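Local atomic coordinates of putative glucarate dehydratase (Pseudomonas fluorescens, PDB entry 4IT1), a protein that probably dehydrates D-glucarate to 5-dehydro-4-deoxy-D-glucarate with the help of magnesium, as a member of the mandelate racemase branch of the enolase superfamily. Residues Leu240-Asn245 against Gln265-Pro270; Pro272-Met277 against Asn291-Asp296; Leu286-Asn291 against Ser308-Leu313; Thr295-Phe300 against His317-Leu322; Val339-Asn344 against Ala359-Leu364. All blocks are in the same frame, centred on the assembly; numbering follows the deposited sequence.

In the fold
The five contacts belong to the beta/alpha barrel of the enolase-superfamily C-terminal domain. Interactions 1 and 3 are buried pairings of parallel strands that lie in the same sheet, and both end at the magnesium ion, where Asp243, Glu268 and Asn291 meet. Interaction 2 shares Asn291 with interaction 3 but is only partly buried and mainly aliphatic, without a hydrogen bond across it, joining a helix start to the loop beyond strand 288-290. That loop runs on into interaction 4, where rings replace aliphatic groups. Interaction 5, on strand 338-341 beside strand 311-314, mixes apolar core packing with a partly exposed turn; both 4 and 5 reach the second subunit.

Interaction 1: Leu240-Asn245 against Gln265-Pro270; sequences LRIDPN and QYYEDP. With MG (magnesium ion), chain E.
Asp243 and Glu268 meet at the magnesium ion, each giving one carboxylate oxygen: Asp243 OD2 binds the metal at 2.0 Å and Glu268 OE2 at 2.1 Å. Asp243 OD2 and Glu268 OE2 sit 2.6 Å apart, and the cation probably offsets the repulsion expected at this distance; Asn291 OD1 and three waters complete the shell. Asp269 stands one step back: its OD1 is hydrogen-bonded to Thr290 OG1, and water 1 on the metal donates to its OD2 and to Asp243 OD1. With CG anti to the backbone N (chi1 -172°), Asp243 also closes an Asx turn, its OD1 accepting from Asn245 N. The guanidinium of Arg241 grips Gln265 OE1 side-on through NE and NH2, both 2.6 Å away, with amide and guanidinium nearly coplanar. Arg241 CG lies 3.7 Å from the Tyr266 ring centroid, a CH-pi contact over the face, while Tyr266 OH bonds to Lys213. These parallel strands are linked through helix 250-260, and strands 212-215 and 288-290 flank the pair in the barrel.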
# COMPACT_ATOMS: atom_id res chain seq x y z
N LEU A 240 -26.14 -13.78 6.90
CA LEU A 240 -27.04 -12.87 6.18
C LEU A 240 -26.65 -11.40 6.32
O LEU A 240 -26.31 -10.93 7.42
CB LEU A 240 -28.49 -13.07 6.63
CG LEU A 240 -29.09 -14.48 6.50
CD1 LEU A 240 -30.44 -14.57 7.21
CD2 LEU A 240 -29.23 -14.89 5.05
N ARG A 241 -26.70 -10.69 5.20
CA ARG A 241 -26.36 -9.26 5.12
C ARG A 241 -27.39 -8.50 4.27
O ARG A 241 -28.02 -9.09 3.39
CB ARG A 241 -24.98 -9.08 4.49
CG ARG A 241 -23.85 -9.80 5.18
CD ARG A 241 -22.85 -10.35 4.17
NE ARG A 241 -22.01 -11.38 4.78
CZ ARG A 241 -21.27 -12.28 4.11
NH1 ARG A 241 -21.25 -12.30 2.79
NH2 ARG A 241 -20.56 -13.16 4.80
N ILE A 242 -27.54 -7.19 4.52
CA ILE A 242 -28.40 -6.32 3.70
C ILE A 242 -27.74 -5.00 3.34
O ILE A 242 -26.92 -4.48 4.09
CB ILE A 242 -29.75 -6.00 4.36
CG1 ILE A 242 -29.55 -5.52 5.81
CG2 ILE A 242 -30.69 -7.19 4.28
CD1 ILE A 242 -30.75 -4.82 6.40
N ASP A 243 -28.13 -4.46 2.18
CA ASP A 243 -27.68 -3.15 1.72
C ASP A 243 -28.89 -2.26 1.41
O ASP A 243 -29.38 -2.27 0.28
CB ASP A 243 -26.80 -3.28 0.47
CG ASP A 243 -26.15 -1.96 0.06
OD1 ASP A 243 -26.46 -0.92 0.67
OD2 ASP A 243 -25.31 -1.97 -0.88
N PRO A 244 -29.39 -1.51 2.41
CA PRO A 244 -30.50 -0.60 2.12
C PRO A 244 -30.08 0.70 1.41
O PRO A 244 -30.91 1.60 1.25
CB PRO A 244 -31.09 -0.29 3.50
CG PRO A 244 -30.45 -1.26 4.45
CD PRO A 244 -29.12 -1.59 3.86
N ASN A 245 -28.82 0.80 0.98
CA ASN A 245 -28.32 1.98 0.26
C ASN A 245 -28.71 3.32 0.91
O ASN A 245 -29.14 4.25 0.23
CB ASN A 245 -28.75 1.96 -1.21
CG ASN A 245 -27.87 1.09 -2.07
OD1 ASN A 245 -28.35 0.15 -2.71
ND2 ASN A 245 -26.58 1.40 -2.12
N GLN A 265 -25.39 -10.92 9.97
CA GLN A 265 -23.94 -10.81 10.17
C GLN A 265 -23.48 -9.35 10.22
O GLN A 265 -22.74 -8.97 11.13
CB GLN A 265 -23.18 -11.58 9.08
CG GLN A 265 -21.70 -11.78 9.42
CD GLN A 265 -20.91 -12.43 8.29
OE1 GLN A 265 -21.08 -12.10 7.12
NE2 GLN A 265 -20.03 -13.36 8.65
N TYR A 266 -23.92 -8.55 9.24
CA TYR A 266 -23.69 -7.09 9.25
C TYR A 266 -24.72 -6.31 8.42
O TYR A 266 -25.37 -6.87 7.55
CB TYR A 266 -22.25 -6.72 8.83
CG TYR A 266 -21.84 -6.97 7.38
CD1 TYR A 266 -22.41 -6.26 6.32
CD2 TYR A 266 -20.83 -7.88 7.07
CE1 TYR A 266 -22.01 -6.47 5.00
CE2 TYR A 266 -20.43 -8.10 5.75
CZ TYR A 266 -21.02 -7.40 4.72
OH TYR A 266 -20.62 -7.63 3.42
N TYR A 267 -24.84 -5.02 8.72
CA TYR A 267 -25.70 -4.10 7.97
C TYR A 267 -24.81 -3.20 7.12
O TYR A 267 -23.95 -2.48 7.66
CB TYR A 267 -26.49 -3.21 8.92
CG TYR A 267 -27.48 -3.90 9.85
CD1 TYR A 267 -27.04 -4.69 10.91
CD2 TYR A 267 -28.85 -3.71 9.69
CE1 TYR A 267 -27.95 -5.30 11.77
CE2 TYR A 267 -29.76 -4.30 10.55
CZ TYR A 267 -29.31 -5.10 11.58
OH TYR A 267 -30.23 -5.69 12.42
N GLU A 268 -24.98 -3.23 5.81
CA GLU A 268 -24.27 -2.35 4.90
C GLU A 268 -25.06 -1.07 4.63
O GLU A 268 -26.14 -1.14 4.16
CB GLU A 268 -24.00 -3.05 3.57
CG GLU A 268 -23.12 -2.26 2.61
CD GLU A 268 -23.20 -2.71 1.16
OE1 GLU A 268 -23.48 -3.87 0.89
OE2 GLU A 268 -22.97 -1.89 0.27
N ASP A 269 -24.51 0.09 4.96
CA ASP A 269 -25.16 1.39 4.67
C ASP A 269 -26.66 1.40 4.94
O ASP A 269 -27.45 1.63 4.03
CB ASP A 269 -24.94 1.80 3.20
CG ASP A 269 -23.49 2.04 2.89
OD1 ASP A 269 -22.83 2.75 3.68
OD2 ASP A 269 -23.00 1.52 1.86
N PRO A 270 -27.07 1.12 6.19
CA PRO A 270 -28.51 1.20 6.40
C PRO A 270 -29.04 2.65 6.42
O PRO A 270 -30.21 2.88 6.12
CB PRO A 270 -28.71 0.54 7.76
CG PRO A 270 -27.38 0.63 8.44
CD PRO A 270 -26.36 0.54 7.35
MG MG E . -23.68 -0.91 -1.44
O HOH W 1 -24.39 0.56 -0.02
O HOH W 2 -24.22 0.42 -2.89
O HOH W 3 -23.12 -2.22 -2.98

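Interaction 2: Pro272-Met277 against Asn291-Asp296; sequences PGLEGM and NMVVTD. With MG (magnesium ion), chain E.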
# COMPACT_ATOMS: atom_id res chain seq x y z
N PRO A 272 -27.94 7.08 5.84
CA PRO A 272 -26.97 7.85 5.05
C PRO A 272 -25.98 8.68 5.87
O PRO A 272 -26.27 9.06 7.01
CB PRO A 272 -27.85 8.73 4.18
CG PRO A 272 -29.09 8.95 4.99
CD PRO A 272 -29.25 7.77 5.92
N GLY A 273 -24.80 8.94 5.30
CA GLY A 273 -23.82 9.85 5.89
C GLY A 273 -22.90 9.28 6.96
O GLY A 273 -23.28 8.40 7.73
N LEU A 274 -21.68 9.80 7.01
CA LEU A 274 -20.73 9.45 8.06
C LEU A 274 -21.30 9.63 9.48
O LEU A 274 -21.12 8.77 10.35
CB LEU A 274 -19.44 10.26 7.92
CG LEU A 274 -18.45 9.86 6.83
CD1 LEU A 274 -17.24 10.80 6.86
CD2 LEU A 274 -18.01 8.41 7.01
N GLU A 275 -22.01 10.73 9.68
CA GLU A 275 -22.53 11.07 11.00
C GLU A 275 -23.65 10.12 11.43
O GLU A 275 -23.68 9.67 12.58
CB GLU A 275 -23.00 12.53 11.06
CG GLU A 275 -21.88 13.55 10.87
CD GLU A 275 -21.66 13.99 9.42
OE1 GLU A 275 -21.19 15.13 9.22
OE2 GLU A 275 -21.96 13.21 8.47
N GLY A 276 -24.54 9.79 10.50
CA GLY A 276 -25.66 8.89 10.77
C GLY A 276 -25.20 7.47 11.05
O GLY A 276 -25.69 6.82 11.99
N MET A 277 -24.26 6.99 10.25
CA MET A 277 -23.66 5.66 10.43
C MET A 277 -22.97 5.55 11.80
O MET A 277 -23.17 4.57 12.52
CB MET A 277 -22.70 5.34 9.29
CG MET A 277 -23.40 5.13 7.95
SD MET A 277 -24.23 3.53 7.74
CE MET A 277 -22.79 2.51 7.45
N ASN A 291 -20.20 0.91 1.26
CA ASN A 291 -19.50 1.34 0.05
C ASN A 291 -20.10 2.66 -0.47
O ASN A 291 -20.18 2.90 -1.68
CB ASN A 291 -19.37 0.22 -0.99
CG ASN A 291 -20.70 -0.31 -1.50
OD1 ASN A 291 -21.78 0.12 -1.11
ND2 ASN A 291 -20.61 -1.28 -2.41
N MET A 292 -20.50 3.51 0.47
CA MET A 292 -21.12 4.80 0.17
C MET A 292 -20.43 5.94 0.89
O MET A 292 -20.12 6.96 0.27
CB MET A 292 -22.61 4.79 0.51
CG MET A 292 -23.46 4.10 -0.54
SD MET A 292 -25.20 3.94 -0.09
CE MET A 292 -25.82 5.57 -0.49
N VAL A 293 -20.17 5.76 2.19
CA VAL A 293 -19.54 6.82 2.97
C VAL A 293 -18.02 6.70 3.05
O VAL A 293 -17.34 7.64 3.48
CB VAL A 293 -20.18 6.98 4.36
CG1 VAL A 293 -21.66 7.30 4.20
CG2 VAL A 293 -19.98 5.73 5.21
N VAL A 294 -17.47 5.57 2.63
CA VAL A 294 -16.02 5.42 2.52
C VAL A 294 -15.74 4.82 1.15
O VAL A 294 -15.80 3.60 0.96
CB VAL A 294 -15.41 4.55 3.65
CG1 VAL A 294 -13.92 4.34 3.44
CG2 VAL A 294 -15.64 5.19 5.01
N THR A 295 -15.48 5.70 0.18
CA THR A 295 -15.28 5.31 -1.21
C THR A 295 -13.95 5.83 -1.74
O THR A 295 -13.61 5.55 -2.90
CB THR A 295 -16.41 5.81 -2.13
OG1 THR A 295 -16.42 7.25 -2.16
CG2 THR A 295 -17.76 5.30 -1.66
N ASP A 296 -13.21 6.57 -0.92
CA ASP A 296 -11.87 7.04 -1.30
C ASP A 296 -11.04 7.32 -0.05
O ASP A 296 -11.55 7.24 1.07
CB ASP A 296 -11.91 8.27 -2.24
CG ASP A 296 -12.36 9.56 -1.53
OD1 ASP A 296 -11.94 9.84 -0.38
OD2 ASP A 296 -13.11 10.33 -2.15
MG MG E . -23.68 -0.91 -1.44
O HOH W 3 -23.12 -2.22 -2.98
O HOH W 1 -24.39 0.56 -0.02
O HOH W 2 -24.22 0.42 -2.89
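Leu274 and Val293 run antiparallel alongside one another, the end methyl CD2 of the leucine lying against the flank of the valine at CB. Leu274 CD2 is 3.7 Å from Val293 CB, equally near Val293 O, and brushes Val294 CG2 more distantly. The leucine CG is anti to its carbonyl carbon (chi1 -76°), which carries CD2 over to the valine. The two methyls of Val293 meet different parts of the helix start. Val293 CG1 presses on the backbone of Gly273, 3.6 Å from its C atom, whereas CG2 lies 3.8 Å from Leu274 CD2 and, more loosely, 4.4 Å from Met277 CG. A beta-branched residue suits this place because it fills both directions with a short, stiff side chain; Gly273, at the N-cap position, has a positive phi that favours glycine. With alanine in place of Leu274, the CD2 contacts would disappear and a gap would probably open beside Val293. Two residues before Val293, Asn291 binds magnesium, so the same loop leads from the metal site to this apolar patch. The patch lies where helix 274-284 begins, against the loop joining strand 288-290 to helix 297-306, whose Arg302 and Gln306 also touch Leu274.

Interaction 3: Leu286-Asn291 against Ser308-Leu313; sequences LPLATN and SVQIVL. With MG (magnesium ion), chain E.
Ala289 and Ile311 meet CB to CB at 3.8 Å on one face of two parallel strands, where the small alanine probably helps Ala289 CA and Ile311 CA approach to 4.4 Å. Leu313 CD2 touches the same methyl more loosely. On the other face, Thr290 CG2 rests 3.7 Å from Val309 CG1, the two side chains nearly perpendicular. This threonine has its OG1 anti to the backbone N (chi1 -167°), which leaves CG2 for the valine while OG1 bonds to Asp269. Thr290 also bonds through both its N and its O, to Ile311 O and from Leu313 N. Towards one end Gln310 takes over: its chain bends at chi2 and brings OE1 to 2.8 Å from Leu288 N, in the carbonyl plane, while its own N donates to Leu288 O at 2.9 Å. At the other end Asn291 CB packs on Leu313 O, its OD1 binds magnesium at 2.2 Å, and its ND2 donates to water 4, which bonds to Leu313 O. An amide suits this boundary: its oxygen serves as a neutral metal ligand, and its NH2 group ties that ligand to the neighbouring strand through water, probably limiting its rotation.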
# COMPACT_ATOMS: atom_id res chain seq x y z
N LEU A 286 -23.97 -2.28 16.55
CA LEU A 286 -24.02 -3.14 15.36
C LEU A 286 -22.85 -2.96 14.39
O LEU A 286 -22.31 -1.85 14.26
CB LEU A 286 -25.34 -2.95 14.62
CG LEU A 286 -26.56 -3.57 15.30
CD1 LEU A 286 -27.82 -3.12 14.60
CD2 LEU A 286 -26.46 -5.09 15.35
N PRO A 287 -22.45 -4.06 13.70
CA PRO A 287 -21.37 -3.97 12.72
C PRO A 287 -21.85 -3.35 11.41
O PRO A 287 -22.63 -3.97 10.67
CB PRO A 287 -20.94 -5.43 12.50
CG PRO A 287 -21.91 -6.28 13.27
CD PRO A 287 -23.04 -5.41 13.74
N LEU A 288 -21.39 -2.13 11.14
CA LEU A 288 -21.80 -1.41 9.93
C LEU A 288 -20.74 -1.46 8.85
O LEU A 288 -19.55 -1.21 9.10
CB LEU A 288 -22.20 0.03 10.25
CG LEU A 288 -23.25 0.20 11.36
CD1 LEU A 288 -23.55 1.67 11.57
CD2 LEU A 288 -24.53 -0.57 11.05
N ALA A 289 -21.18 -1.82 7.66
CA ALA A 289 -20.34 -1.88 6.48
C ALA A 289 -20.76 -0.76 5.54
O ALA A 289 -21.89 -0.27 5.63
CB ALA A 289 -20.49 -3.23 5.78
N THR A 290 -19.87 -0.37 4.63
CA THR A 290 -20.19 0.67 3.66
C THR A 290 -19.51 0.49 2.31
O THR A 290 -18.39 -0.01 2.23
CB THR A 290 -19.82 2.08 4.19
OG1 THR A 290 -20.41 3.09 3.35
CG2 THR A 290 -18.31 2.29 4.20
N ASN A 291 -20.20 0.91 1.26
CA ASN A 291 -19.50 1.34 0.05
C ASN A 291 -20.10 2.66 -0.47
O ASN A 291 -20.18 2.90 -1.68
CB ASN A 291 -19.37 0.22 -0.99
CG ASN A 291 -20.70 -0.31 -1.50
OD1 ASN A 291 -21.78 0.12 -1.11
ND2 ASN A 291 -20.61 -1.28 -2.41
N SER A 308 -17.26 5.86 12.03
CA SER A 308 -18.55 5.69 11.35
C SER A 308 -18.85 4.27 10.91
O SER A 308 -19.99 3.80 11.01
CB SER A 308 -18.65 6.60 10.12
OG SER A 308 -18.51 7.96 10.48
N VAL A 309 -17.83 3.59 10.39
CA VAL A 309 -18.00 2.25 9.85
C VAL A 309 -16.97 1.27 10.41
O VAL A 309 -15.86 1.66 10.77
CB VAL A 309 -17.96 2.23 8.30
CG1 VAL A 309 -19.08 3.07 7.73
CG2 VAL A 309 -16.61 2.69 7.76
N GLN A 310 -17.36 0.01 10.47
CA GLN A 310 -16.51 -1.04 11.01
C GLN A 310 -15.96 -1.92 9.90
O GLN A 310 -15.03 -2.69 10.12
CB GLN A 310 -17.29 -1.87 12.03
CG GLN A 310 -17.66 -1.09 13.29
CD GLN A 310 -18.71 -0.02 13.04
OE1 GLN A 310 -19.80 -0.31 12.51
NE2 GLN A 310 -18.40 1.22 13.40
N ILE A 311 -16.55 -1.80 8.71
CA ILE A 311 -16.19 -2.65 7.57
C ILE A 311 -16.25 -1.85 6.27
O ILE A 311 -17.25 -1.20 5.97
CB ILE A 311 -17.15 -3.86 7.43
CG1 ILE A 311 -17.10 -4.77 8.67
CG2 ILE A 311 -16.82 -4.65 6.17
CD1 ILE A 311 -18.42 -5.42 9.03
N VAL A 312 -15.17 -1.91 5.50
CA VAL A 312 -15.11 -1.26 4.20
C VAL A 312 -15.22 -2.30 3.09
O VAL A 312 -14.42 -3.24 3.02
CB VAL A 312 -13.81 -0.44 4.02
CG1 VAL A 312 -13.79 0.21 2.65
CG2 VAL A 312 -13.70 0.61 5.11
N LEU A 313 -16.22 -2.13 2.23
CA LEU A 313 -16.30 -2.92 1.01
C LEU A 313 -15.55 -2.22 -0.11
O LEU A 313 -16.05 -1.27 -0.71
CB LEU A 313 -17.76 -3.18 0.61
CG LEU A 313 -18.70 -3.71 1.71
CD1 LEU A 313 -20.07 -3.98 1.11
CD2 LEU A 313 -18.17 -4.97 2.39
MG MG E . -23.68 -0.91 -1.44
O HOH W 4 -17.82 -1.52 -3.13
O HOH W 3 -23.12 -2.22 -2.98
O HOH W 1 -24.39 0.56 -0.02
O HOH W 2 -24.22 0.42 -2.89

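Interaction 4: Thr295-Phe300 against His317-Leu322; sequences TDFDEF and HYWGGL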
# COMPACT_ATOMS: atom_id res chain seq x y z
N THR A 295 -15.48 5.70 0.18
CA THR A 295 -15.28 5.31 -1.21
C THR A 295 -13.95 5.83 -1.74
O THR A 295 -13.61 5.55 -2.90
CB THR A 295 -16.41 5.81 -2.13
OG1 THR A 295 -16.42 7.25 -2.16
CG2 THR A 295 -17.76 5.30 -1.66
N ASP A 296 -13.21 6.57 -0.92
CA ASP A 296 -11.87 7.04 -1.30
C ASP A 296 -11.04 7.32 -0.05
O ASP A 296 -11.55 7.24 1.07
CB ASP A 296 -11.91 8.27 -2.24
CG ASP A 296 -12.36 9.56 -1.53
OD1 ASP A 296 -11.94 9.84 -0.38
OD2 ASP A 296 -13.11 10.33 -2.15
N PHE A 297 -9.77 7.65 -0.23
CA PHE A 297 -8.85 7.76 0.89
C PHE A 297 -9.14 8.90 1.87
O PHE A 297 -8.90 8.76 3.07
CB PHE A 297 -7.40 7.75 0.40
CG PHE A 297 -6.95 6.41 -0.12
CD1 PHE A 297 -6.50 5.42 0.76
CD2 PHE A 297 -6.99 6.13 -1.48
CE1 PHE A 297 -6.10 4.18 0.29
CE2 PHE A 297 -6.58 4.89 -1.96
CZ PHE A 297 -6.14 3.91 -1.08
N ASP A 298 -9.69 10.00 1.36
CA ASP A 298 -10.06 11.12 2.23
C ASP A 298 -11.26 10.77 3.09
O ASP A 298 -11.30 11.08 4.27
CB ASP A 298 -10.35 12.38 1.39
CG ASP A 298 -9.17 12.79 0.55
OD1 ASP A 298 -8.05 12.92 1.09
OD2 ASP A 298 -9.35 12.99 -0.67
N GLU A 299 -12.24 10.10 2.49
CA GLU A 299 -13.40 9.60 3.23
C GLU A 299 -12.98 8.61 4.32
O GLU A 299 -13.56 8.60 5.41
CB GLU A 299 -14.42 8.99 2.27
CG GLU A 299 -15.06 10.03 1.34
CD GLU A 299 -16.02 9.42 0.32
OE1 GLU A 299 -16.50 10.18 -0.56
OE2 GLU A 299 -16.28 8.20 0.37
N PHE A 300 -11.96 7.79 4.02
CA PHE A 300 -11.43 6.82 4.98
C PHE A 300 -10.93 7.56 6.23
O PHE A 300 -11.29 7.18 7.35
CB PHE A 300 -10.31 5.98 4.35
CG PHE A 300 -9.67 4.98 5.29
CD1 PHE A 300 -8.66 5.37 6.18
CD2 PHE A 300 -10.05 3.64 5.27
CE1 PHE A 300 -8.07 4.45 7.03
CE2 PHE A 300 -9.45 2.71 6.12
CZ PHE A 300 -8.46 3.12 7.00
N HIS A 317 -12.47 -0.92 -9.05
CA HIS A 317 -12.87 -0.08 -10.17
C HIS A 317 -12.77 1.39 -9.84
O HIS A 317 -12.27 2.18 -10.64
CB HIS A 317 -14.28 -0.40 -10.62
CG HIS A 317 -14.45 -1.80 -11.11
ND1 HIS A 317 -15.23 -2.72 -10.46
CD2 HIS A 317 -13.95 -2.43 -12.20
CE1 HIS A 317 -15.21 -3.86 -11.12
NE2 HIS A 317 -14.44 -3.71 -12.18
N TYR A 318 -13.23 1.77 -8.65
CA TYR A 318 -13.22 3.19 -8.30
C TYR A 318 -12.21 3.58 -7.24
O TYR A 318 -11.90 4.76 -7.09
CB TYR A 318 -14.63 3.71 -7.96
CG TYR A 318 -15.32 3.08 -6.79
CD1 TYR A 318 -14.99 3.44 -5.48
CD2 TYR A 318 -16.35 2.18 -6.98
CE1 TYR A 318 -15.66 2.88 -4.40
CE2 TYR A 318 -17.02 1.61 -5.90
CZ TYR A 318 -16.67 1.96 -4.62
OH TYR A 318 -17.34 1.41 -3.54
N TRP A 319 -11.66 2.60 -6.53
CA TRP A 319 -10.62 2.91 -5.55
C TRP A 319 -9.27 3.19 -6.19
O TRP A 319 -8.35 3.64 -5.51
CB TRP A 319 -10.52 1.82 -4.50
CG TRP A 319 -11.43 2.04 -3.36
CD1 TRP A 319 -12.71 1.59 -3.24
CD2 TRP A 319 -11.13 2.77 -2.17
NE1 TRP A 319 -13.23 1.99 -2.03
CE2 TRP A 319 -12.28 2.70 -1.35
CE3 TRP A 319 -10.00 3.45 -1.70
CZ2 TRP A 319 -12.34 3.30 -0.09
CZ3 TRP A 319 -10.06 4.04 -0.43
CH2 TRP A 319 -11.22 3.98 0.35
N GLY A 320 -9.16 2.92 -7.49
CA GLY A 320 -7.94 3.25 -8.23
C GLY A 320 -7.11 2.06 -8.68
O GLY A 320 -5.93 2.21 -8.96
N GLY A 321 -7.73 0.89 -8.77
CA GLY A 321 -7.01 -0.30 -9.22
C GLY A 321 -6.61 -1.29 -8.14
O GLY A 321 -7.07 -1.22 -7.00
N LEU A 322 -5.71 -2.20 -8.51
CA LEU A 322 -5.43 -3.37 -7.68
C LEU A 322 -4.46 -3.08 -6.56
O LEU A 322 -4.68 -3.51 -5.43
CB LEU A 322 -4.97 -4.54 -8.55
CG LEU A 322 -5.92 -4.97 -9.68
CD1 LEU A 322 -5.33 -6.14 -10.46
CD2 LEU A 322 -7.31 -5.33 -9.18
O HOH W 5 -11.58 6.28 -4.88
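Trp319 lays one face of its indole against the backbone of Thr295 and Asp296, in the barrel of the enolase-superfamily C-terminal domain, where helix 316-319 meets the start of helix 297-306. The flat contact is close, Trp319 CZ2 lying 3.4 Å from Thr295 C, and a broad ring suits a surface of peptide groups. The aromatic contact is T-shaped: the indole edge points at the face of Phe297, planes at 90°, with the centroids of the Phe297 ring and the six-membered ring of Trp319 5.0 Å apart. Phe297 CG, anti to the carbonyl carbon (chi1 -71°), helps present that face. Lys330 of the second subunit adds a cation-pi contact to Phe297. Replacing the indole of Trp319 by an alanine's methyl would probably uncover these peptide groups and leave Phe297 without its edge-on partner. Polar bonds shape the helix start: Asp296 OD1 caps it, accepting from Glu299 N at 2.9 Å, and Glu299 OE2 accepts from Thr295 N and OG1. Water 5 donates to Thr295 O at 2.9 Å and to Tyr318 O at 2.7 Å.

Interaction 5: Val339-Asn344 against Ala359-Leu364; sequences VSMHSN and AAVPNL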
# COMPACT_ATOMS: atom_id res chain seq x y z
N VAL A 339 -12.36 -5.83 5.93
CA VAL A 339 -12.36 -5.57 4.49
C VAL A 339 -12.99 -6.72 3.72
O VAL A 339 -12.85 -7.88 4.10
CB VAL A 339 -10.96 -5.40 3.87
CG1 VAL A 339 -10.96 -4.22 2.91
CG2 VAL A 339 -9.90 -5.26 4.94
N SER A 340 -13.67 -6.37 2.63
CA SER A 340 -14.17 -7.32 1.66
C SER A 340 -14.20 -6.61 0.32
O SER A 340 -14.04 -5.39 0.26
CB SER A 340 -15.56 -7.81 2.06
OG SER A 340 -15.99 -8.86 1.22
N MET A 341 -14.39 -7.35 -0.76
CA MET A 341 -14.31 -6.78 -2.09
C MET A 341 -15.71 -6.76 -2.71
O MET A 341 -16.61 -7.46 -2.25
CB MET A 341 -13.35 -7.59 -2.94
CG MET A 341 -12.39 -6.76 -3.77
SD MET A 341 -11.08 -6.01 -2.79
CE MET A 341 -10.54 -7.39 -1.78
N HIS A 342 -15.89 -5.94 -3.74
CA HIS A 342 -17.21 -5.75 -4.36
C HIS A 342 -17.06 -5.38 -5.83
O HIS A 342 -16.05 -4.80 -6.23
CB HIS A 342 -18.00 -4.66 -3.61
CG HIS A 342 -19.15 -4.09 -4.39
ND1 HIS A 342 -18.97 -3.21 -5.43
CD2 HIS A 342 -20.49 -4.28 -4.29
CE1 HIS A 342 -20.15 -2.89 -5.95
NE2 HIS A 342 -21.08 -3.52 -5.27
N SER A 343 -18.06 -5.76 -6.62
CA SER A 343 -18.20 -5.29 -8.01
C SER A 343 -19.64 -5.49 -8.46
O SER A 343 -20.27 -6.50 -8.13
CB SER A 343 -17.25 -6.02 -8.96
OG SER A 343 -15.90 -5.71 -8.64
N ASN A 344 -20.16 -4.51 -9.18
CA ASN A 344 -21.55 -4.54 -9.63
C ASN A 344 -21.63 -4.44 -11.15
O ASN A 344 -20.70 -3.93 -11.78
CB ASN A 344 -22.36 -3.42 -8.96
CG ASN A 344 -21.92 -2.03 -9.40
OD1 ASN A 344 -20.75 -1.66 -9.29
ND2 ASN A 344 -22.87 -1.26 -9.92
N ALA A 359 -7.26 -12.26 -3.60
CA ALA A 359 -6.47 -13.45 -3.31
C ALA A 359 -5.12 -13.10 -2.71
O ALA A 359 -4.54 -13.91 -1.99
CB ALA A 359 -6.28 -14.29 -4.57
N ALA A 360 -4.63 -11.90 -3.00
CA ALA A 360 -3.34 -11.45 -2.47
C ALA A 360 -3.43 -10.75 -1.11
O ALA A 360 -2.39 -10.40 -0.54
CB ALA A 360 -2.61 -10.58 -3.48
N VAL A 361 -4.64 -10.54 -0.61
CA VAL A 361 -4.78 -9.82 0.66
C VAL A 361 -4.99 -10.77 1.84
O VAL A 361 -5.91 -11.61 1.82
CB VAL A 361 -5.81 -8.65 0.63
CG1 VAL A 361 -5.47 -7.66 -0.49
CG2 VAL A 361 -7.25 -9.14 0.49
N PRO A 362 -4.12 -10.65 2.86
CA PRO A 362 -4.14 -11.53 4.02
C PRO A 362 -5.43 -11.35 4.79
O PRO A 362 -6.05 -12.33 5.21
CB PRO A 362 -2.96 -11.03 4.86
CG PRO A 362 -2.09 -10.28 3.92
CD PRO A 362 -3.04 -9.66 2.94
N ASN A 363 -5.85 -10.09 4.93
CA ASN A 363 -7.02 -9.75 5.73
C ASN A 363 -8.32 -9.63 4.92
O ASN A 363 -8.91 -8.56 4.84
CB ASN A 363 -6.75 -8.52 6.61
CG ASN A 363 -6.48 -7.26 5.81
OD1 ASN A 363 -5.73 -7.27 4.83
ND2 ASN A 363 -7.08 -6.15 6.24
N LEU A 364 -8.74 -10.74 4.33
CA LEU A 364 -10.05 -10.85 3.70
C LEU A 364 -11.05 -11.39 4.71
O LEU A 364 -11.06 -12.59 5.02
CB LEU A 364 -9.98 -11.75 2.46
CG LEU A 364 -11.24 -11.89 1.60
CD1 LEU A 364 -11.76 -10.52 1.16
CD2 LEU A 364 -10.99 -12.76 0.38
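Val339 CG2 presses on the turn at Asn363, 3.2 Å from ND2 and 3.4 Å from the backbone O, the closest approach between the two segments. The side chains cross at a slant, and the valine offers only a methyl to these polar atoms. Asn363 ND2 finds its hydrogen bond with Ala329 O instead. With CG placed between the backbone N and the carbonyl carbon (chi1 64°), the asparagine turns its amide towards the valine and helix 322-334. Leu364 sends CD1 back to the strand, 4.0 Å from Ser340 CA, its CG anti to the backbone N (chi1 -175°). Contacts are looser at Met341, whose CE reaches Val361 CG2 at 4.4 Å and Leu364 CD1 at 4.5 Å; a long, flexible thioether suits such a spread of partners. Asn363 and Leu364 are partly exposed and Pro362 lies at the surface, packing on Asn96 of the second subunit, whereas Val339, Ser340 and Met341 are buried. Beyond the packed residues the chain leads on to His342, whose ND1 bonds to Asp315. Just beyond the C-terminal ends of barrel strands is where the enolase superfamily carries its catalytic residues, consistent with the predicted role of His342 as proton acceptor.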